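Local coordinates for acetyltransferase (Agrobacterium tumefaciens, PDB 2FSR), which probably transfers an acetyl group from acetyl-coenzyme A to an acceptor substrate, as a member of the GNAT acetyltransferase family, at residues A132-A135 with L136-A140; R177-P180 with E181-V184. All blocks are in the same frame, centred on the assembly; numbering follows the deposited sequence. Where two conformers were deposited one is given.

Contact 1: residues A132-A135 with L136-A140; sequences AAVA and LRDWA
Four successive alpha-helical i to i+4 bonds tie A132-A135 to L136-A140, from L136 N to A132 O through to W139 N to A135 O; the shortest joins R137 N to A133 O at 2.8 Å. On the outer side of this turn V134, R137 and D138 lie together. V134 CG1 is 3.7 Å from R137 NH2 and equally far from D138 OD2, while CG2 sits over a face of the guanidinium. R137 starts with CG anti to the backbone N (chi1 173°) and bends at chi3, which folds the guanidinium back above V134.

The helix, 128-143, packs on the antiparallel sheet of the GNAT fold: A132 meets L35, L37 and I90, and L136 meets L88, I102 and I104. Facing away from that sheet, R137 grips its chain neighbour D138 side-on. NE, at 2.8 Å, and NH2, at 2.7 Å, both donate to D138 OD1, which lies in the guanidinium plane; the two nitrogens approach the syn side from one face of the carboxylate. This double grip on a single oxygen fixes the rotation of the guanidinium. Further along, W139 CB rests against A135 O at 3.3 Å, and its indole ring meets that of W80.

Contact 2: residues R177-P180 with E181-V184; sequences RSDP and EDLV
R177, shortly before a type I beta turn (D179 to D182), folds its side chain against D182 O and V184 at the turn's exit; the turn closes the long loop that leads from strand 170-171 into its antiparallel partner 183-187. R177 CB lies 4.1 Å from V184 CG2. CG takes the crowded position between the backbone N and the carbonyl carbon (chi1 63°), and the chain bends at chi3; CD then passes D182 O at 3.5 Å. V184 CG2 sits over the centre of the guanidinium, 3.3 Å from R177 CZ, with NE beneath the same methyl. At the tip, NH1 donates to D182 O over 2.8 Å, with the acceptor close to the guanidinium plane, and also to a water in that plane that is bound weakly by V184 N. NH2 turns to the carbonyl oxygens of D172 and A175. Several backbone acceptors thus hold the flat group while V184, itself packed on V150 and Y152, covers a face.

In the turn, D182 N donates to D179 O at 3.0 Å, the i to i+3 bond that closes it. D179 places CG anti to its own N (chi1 -177°), which carries OD1 forward to accept from E181 N, an Asx turn nested in the type I turn. The D179 and D182 carboxylates stack with their planes 27° apart, a proximity of like charges that probably raises the affinity of one or both for a proton. A water takes the N-H of D179 and donates to D182 OD2 at 2.7 Å.

How the contacts relate
The centre of contact 1 is about 9 Å from that of the chain, that of contact 2 about 18 Å; the two centres are about 23 Å apart and the contacts do not meet. The first is partly buried, within helix 128-143 on the five-stranded sheet; the second is at the surface, and its last two residues begin strand 183-187, which pairs with 149-153 and 170-171. Each has an arginine with a valine over one guanidinium face, yet the polar partners differ. R137 is paired with a carboxylate beside it in the chain, whereas R177 binds backbone carbonyls and water. Regular helical bonding organises contact 1; a turn, an aspartate side chain and bridging waters organise contact 2.

Contact 1: residues A132-A135 with L136-A140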
ATOM      1  N   ALA A 132       7.954   0.183  -5.424  1.00  9.51           N
ATOM      2  CA  ALA A 132       6.562  -0.275  -5.375  1.00  9.43           C
ATOM      3  C   ALA A 132       5.598   0.903  -5.269  1.00 10.26           C
ATOM      4  O   ALA A 132       4.556   0.930  -5.967  1.00 10.05           O
ATOM      5  CB  ALA A 132       6.365  -1.254  -4.216  1.00  9.69           C
ATOM      6  N   ALA A 133       5.955   1.881  -4.437  1.00  9.63           N
ATOM      7  CA  ALA A 133       5.099   3.069  -4.218  1.00 10.47           C
ATOM      8  C   ALA A 133       4.942   3.890  -5.497  1.00 10.67           C
ATOM      9  O   ALA A 133       3.834   4.333  -5.820  1.00 11.34           O
ATOM     10  CB  ALA A 133       5.645   3.933  -3.091  1.00 10.85           C
ATOM     11  N   VAL A 134       6.038   4.109  -6.216  1.00 11.10           N
ATOM     12  CA  VAL A 134       5.979   4.854  -7.483  1.00 11.73           C
ATOM     13  C   VAL A 134       5.038   4.163  -8.462  1.00 11.59           C
ATOM     14  O   VAL A 134       4.215   4.830  -9.128  1.00 12.04           O
ATOM     15  CB  VAL A 134       7.396   5.007  -8.112  1.00 12.09           C
ATOM     16  CG1 VAL A 134       7.315   5.341  -9.603  1.00 13.47           C
ATOM     17  CG2 VAL A 134       8.208   6.059  -7.340  1.00 11.96           C
ATOM     18  N   ALA A 135       5.139   2.839  -8.559  1.00 11.21           N
ATOM     19  CA  ALA A 135       4.333   2.074  -9.507  1.00 11.26           C
ATOM     20  C   ALA A 135       2.859   2.187  -9.184  1.00 11.63           C
ATOM     21  O   ALA A 135       2.046   2.458 -10.074  1.00 11.47           O
ATOM     22  CB  ALA A 135       4.772   0.609  -9.543  1.00 12.17           C
ATOM     23  N   LEU A 136       2.494   1.996  -7.916  1.00 10.47           N
ATOM     24  CA  LEU A 136       1.065   2.042  -7.584  1.00 11.47           C
ATOM     25  C   LEU A 136       0.527   3.468  -7.589  1.00 11.32           C
ATOM     26  O   LEU A 136      -0.615   3.698  -8.009  1.00 11.39           O
ATOM     27  CB  LEU A 136       0.782   1.346  -6.248  1.00 10.57           C
ATOM     28  CG  LEU A 136      -0.699   1.109  -5.954  1.00 12.26           C
ATOM     29  CD1 LEU A 136      -1.402   0.257  -7.022  1.00 12.41           C
ATOM     30  CD2 LEU A 136      -0.881   0.510  -4.553  1.00 11.41           C
ATOM     31  N   ARG A 137       1.323   4.414  -7.101  1.00 11.68           N
ATOM     32  CA  ARG A 137       0.986   5.850  -7.197  1.00 12.60           C
ATOM     33  C   ARG A 137       0.689   6.251  -8.641  1.00 12.28           C
ATOM     34  O   ARG A 137      -0.350   6.868  -8.928  1.00 12.46           O
ATOM     35  CB  ARG A 137       2.132   6.709  -6.662  1.00 13.66           C
ATOM     36  CG  ARG A 137       1.962   8.233  -6.855  1.00 14.57           C
ATOM     37  CD  ARG A 137       3.302   8.947  -6.841  1.00 15.64           C
ATOM     38  NE  ARG A 137       4.050   8.724  -8.082  1.00 17.16           N
ATOM     39  CZ  ARG A 137       5.340   9.010  -8.271  1.00 15.38           C
ATOM     40  NH1 ARG A 137       6.076   9.525  -7.293  1.00 18.42           N
ATOM     41  NH2 ARG A 137       5.897   8.765  -9.448  1.00 17.19           N
ATOM     42  N   ASP A 138       1.608   5.932  -9.547  1.00 12.37           N
ATOM     43  CA  ASP A 138       1.423   6.296 -10.958  1.00 12.74           C
ATOM     44  C   ASP A 138       0.209   5.614 -11.558  1.00 12.55           C
ATOM     45  O   ASP A 138      -0.540   6.235 -12.318  1.00 11.95           O
ATOM     46  CB  ASP A 138       2.656   5.912 -11.773  1.00 13.05           C
ATOM     47  CG  ASP A 138       3.841   6.831 -11.527  1.00 13.88           C
ATOM     48  OD1 ASP A 138       3.726   7.788 -10.742  1.00 16.32           O
ATOM     49  OD2 ASP A 138       4.900   6.570 -12.133  1.00 15.99           O
ATOM     50  N   TRP A 139       0.033   4.329 -11.263  1.00 12.54           N
ATOM     51  CA  TRP A 139      -1.131   3.591 -11.746  1.00 12.84           C
ATOM     52  C   TRP A 139      -2.423   4.278 -11.292  1.00 13.56           C
ATOM     53  O   TRP A 139      -3.378   4.413 -12.074  1.00 12.96           O
ATOM     54  CB  TRP A 139      -1.077   2.146 -11.237  1.00 13.46           C
ATOM     55  CG  TRP A 139      -2.218   1.334 -11.702  1.00 14.48           C
ATOM     56  CD1 TRP A 139      -2.292   0.614 -12.845  1.00 14.47           C
ATOM     57  CD2 TRP A 139      -3.465   1.150 -11.023  1.00 14.07           C
ATOM     58  NE1 TRP A 139      -3.506  -0.023 -12.928  1.00 16.16           N
ATOM     59  CE2 TRP A 139      -4.253   0.302 -11.826  1.00 14.95           C
ATOM     60  CE3 TRP A 139      -3.991   1.624  -9.819  1.00 15.14           C
ATOM     61  CZ2 TRP A 139      -5.549  -0.096 -11.459  1.00 16.75           C
ATOM     62  CZ3 TRP A 139      -5.290   1.230  -9.450  1.00 16.24           C
ATOM     63  CH2 TRP A 139      -6.045   0.388 -10.273  1.00 15.25           C
ATOM     64  N   ALA A 140      -2.463   4.716 -10.032  1.00 13.28           N
ATOM     65  CA  ALA A 140      -3.660   5.386  -9.506  1.00 14.34           C
ATOM     66  C   ALA A 140      -3.921   6.716 -10.205  1.00 14.15           C
ATOM     67  O   ALA A 140      -5.071   7.019 -10.547  1.00 14.20           O
ATOM     68  CB  ALA A 140      -3.544   5.601  -8.022  1.00 14.90           C
TER

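Contact 2: residues R177-P180 with E181-V184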
ATOM      1  N   ARG A 177      -6.954  13.997   9.320  1.00 13.82           N
ATOM      2  CA  ARG A 177      -6.232  12.815   9.761  1.00 15.31           C
ATOM      3  C   ARG A 177      -6.941  12.303  11.001  1.00 17.04           C
ATOM      4  O   ARG A 177      -7.480  13.085  11.790  1.00 17.51           O
ATOM      5  CB  ARG A 177      -4.767  13.159  10.089  1.00 15.33           C
ATOM      6  CG  ARG A 177      -4.579  14.145  11.242  1.00 14.48           C
ATOM      7  CD  ARG A 177      -3.234  14.864  11.156  1.00 13.82           C
ATOM      8  NE  ARG A 177      -3.235  15.813  10.047  1.00 12.90           N
ATOM      9  CZ  ARG A 177      -2.161  16.368   9.494  1.00 13.71           C
ATOM     10  NH1 ARG A 177      -0.930  16.087   9.913  1.00 15.70           N
ATOM     11  NH2 ARG A 177      -2.324  17.207   8.487  1.00 14.86           N
ATOM     12  N   SER A 178      -6.900  10.987  11.183  0.50 18.04           N
ATOM     13  CA  SER A 178      -7.555  10.337  12.311  0.50 19.16           C
ATOM     14  C   SER A 178      -6.779  10.464  13.618  0.50 19.65           C
ATOM     15  O   SER A 178      -7.380  10.532  14.694  0.50 19.77           O
ATOM     16  CB  SER A 178      -7.807   8.870  11.984  0.50 19.04           C
ATOM     17  OG  SER A 178      -8.538   8.753  10.778  0.50 20.09           O
ATOM     18  N   ASP A 179      -5.449  10.485  13.517  1.00 19.88           N
ATOM     19  CA  ASP A 179      -4.569  10.679  14.665  1.00 21.01           C
ATOM     20  C   ASP A 179      -3.960  12.078  14.578  1.00 21.54           C
ATOM     21  O   ASP A 179      -3.191  12.356  13.658  1.00 21.59           O
ATOM     22  CB  ASP A 179      -3.490   9.589  14.683  1.00 21.42           C
ATOM     23  CG  ASP A 179      -2.562   9.674  15.899  1.00 22.52           C
ATOM     24  OD1 ASP A 179      -2.478  10.733  16.575  1.00 23.42           O
ATOM     25  OD2 ASP A 179      -1.896   8.653  16.159  1.00 26.04           O
ATOM     26  N   PRO A 180      -4.314  12.969  15.522  1.00 22.15           N
ATOM     27  CA  PRO A 180      -3.846  14.359  15.520  1.00 22.69           C
ATOM     28  C   PRO A 180      -2.327  14.521  15.482  1.00 22.67           C
ATOM     29  O   PRO A 180      -1.830  15.572  15.053  1.00 23.31           O
ATOM     30  CB  PRO A 180      -4.390  14.909  16.843  1.00 22.51           C
ATOM     31  CG  PRO A 180      -5.578  14.094  17.108  1.00 23.63           C
ATOM     32  CD  PRO A 180      -5.221  12.714  16.658  1.00 22.38           C
ATOM     33  N   GLU A 181      -1.607  13.485  15.912  0.70 23.00           N
ATOM     34  CA  GLU A 181      -0.146  13.525  15.996  0.70 23.14           C
ATOM     35  C   GLU A 181       0.543  13.018  14.729  0.70 22.46           C
ATOM     36  O   GLU A 181       1.763  13.129  14.596  0.70 22.76           O
ATOM     37  CB  GLU A 181       0.346  12.729  17.216  0.70 23.55           C
ATOM     38  CG  GLU A 181      -0.205  13.210  18.561  0.70 26.35           C
ATOM     39  CD  GLU A 181       0.282  14.602  18.949  0.70 29.19           C
ATOM     40  OE1 GLU A 181       1.423  14.971  18.587  0.70 31.60           O
ATOM     41  OE2 GLU A 181      -0.481  15.325  19.626  0.70 31.84           O
ATOM     42  N   ASP A 182      -0.234  12.459  13.803  1.00 21.35           N
ATOM     43  CA  ASP A 182       0.302  12.011  12.515  1.00 19.75           C
ATOM     44  C   ASP A 182       0.696  13.174  11.625  1.00 17.92           C
ATOM     45  O   ASP A 182       0.144  14.279  11.731  1.00 17.18           O
ATOM     46  CB  ASP A 182      -0.695  11.124  11.765  1.00 19.91           C
ATOM     47  CG  ASP A 182      -0.556   9.654  12.104  1.00 21.69           C
ATOM     48  OD1 ASP A 182       0.335   9.292  12.923  1.00 22.71           O
ATOM     49  OD2 ASP A 182      -1.335   8.850  11.532  1.00 21.25           O
ATOM     50  N   LEU A 183       1.672  12.904  10.768  1.00 16.94           N
ATOM     51  CA  LEU A 183       1.989  13.774   9.653  1.00 15.68           C
ATOM     52  C   LEU A 183       1.230  13.277   8.423  1.00 14.40           C
ATOM     53  O   LEU A 183       0.905  12.086   8.316  1.00 14.07           O
ATOM     54  CB  LEU A 183       3.491  13.758   9.378  1.00 17.18           C
ATOM     55  CG  LEU A 183       4.382  14.111  10.577  1.00 17.23           C
ATOM     56  CD1 LEU A 183       5.824  14.050  10.120  1.00 19.68           C
ATOM     57  CD2 LEU A 183       4.046  15.455  11.198  1.00 20.40           C
ATOM     58  N   VAL A 184       0.965  14.186   7.489  1.00 12.12           N
ATOM     59  CA  VAL A 184       0.350  13.803   6.219  1.00 10.84           C
ATOM     60  C   VAL A 184       1.215  14.280   5.073  1.00 10.55           C
ATOM     61  O   VAL A 184       1.417  15.489   4.901  1.00 10.31           O
ATOM     62  CB  VAL A 184      -1.054  14.396   6.048  1.00 10.76           C
ATOM     63  CG1 VAL A 184      -1.657  13.952   4.733  1.00 11.27           C
ATOM     64  CG2 VAL A 184      -1.952  13.964   7.193  1.00 10.82           C
TER
HETATM   65  O   HOH W   1       1.427  17.391   8.334  1.00  5.93           O
HETATM   66  O   HOH W   2      -3.976   9.438  11.168  1.00 24.12           O
HETATM   67  O   HOH W   3       0.326  16.749  13.169  1.00 23.75           O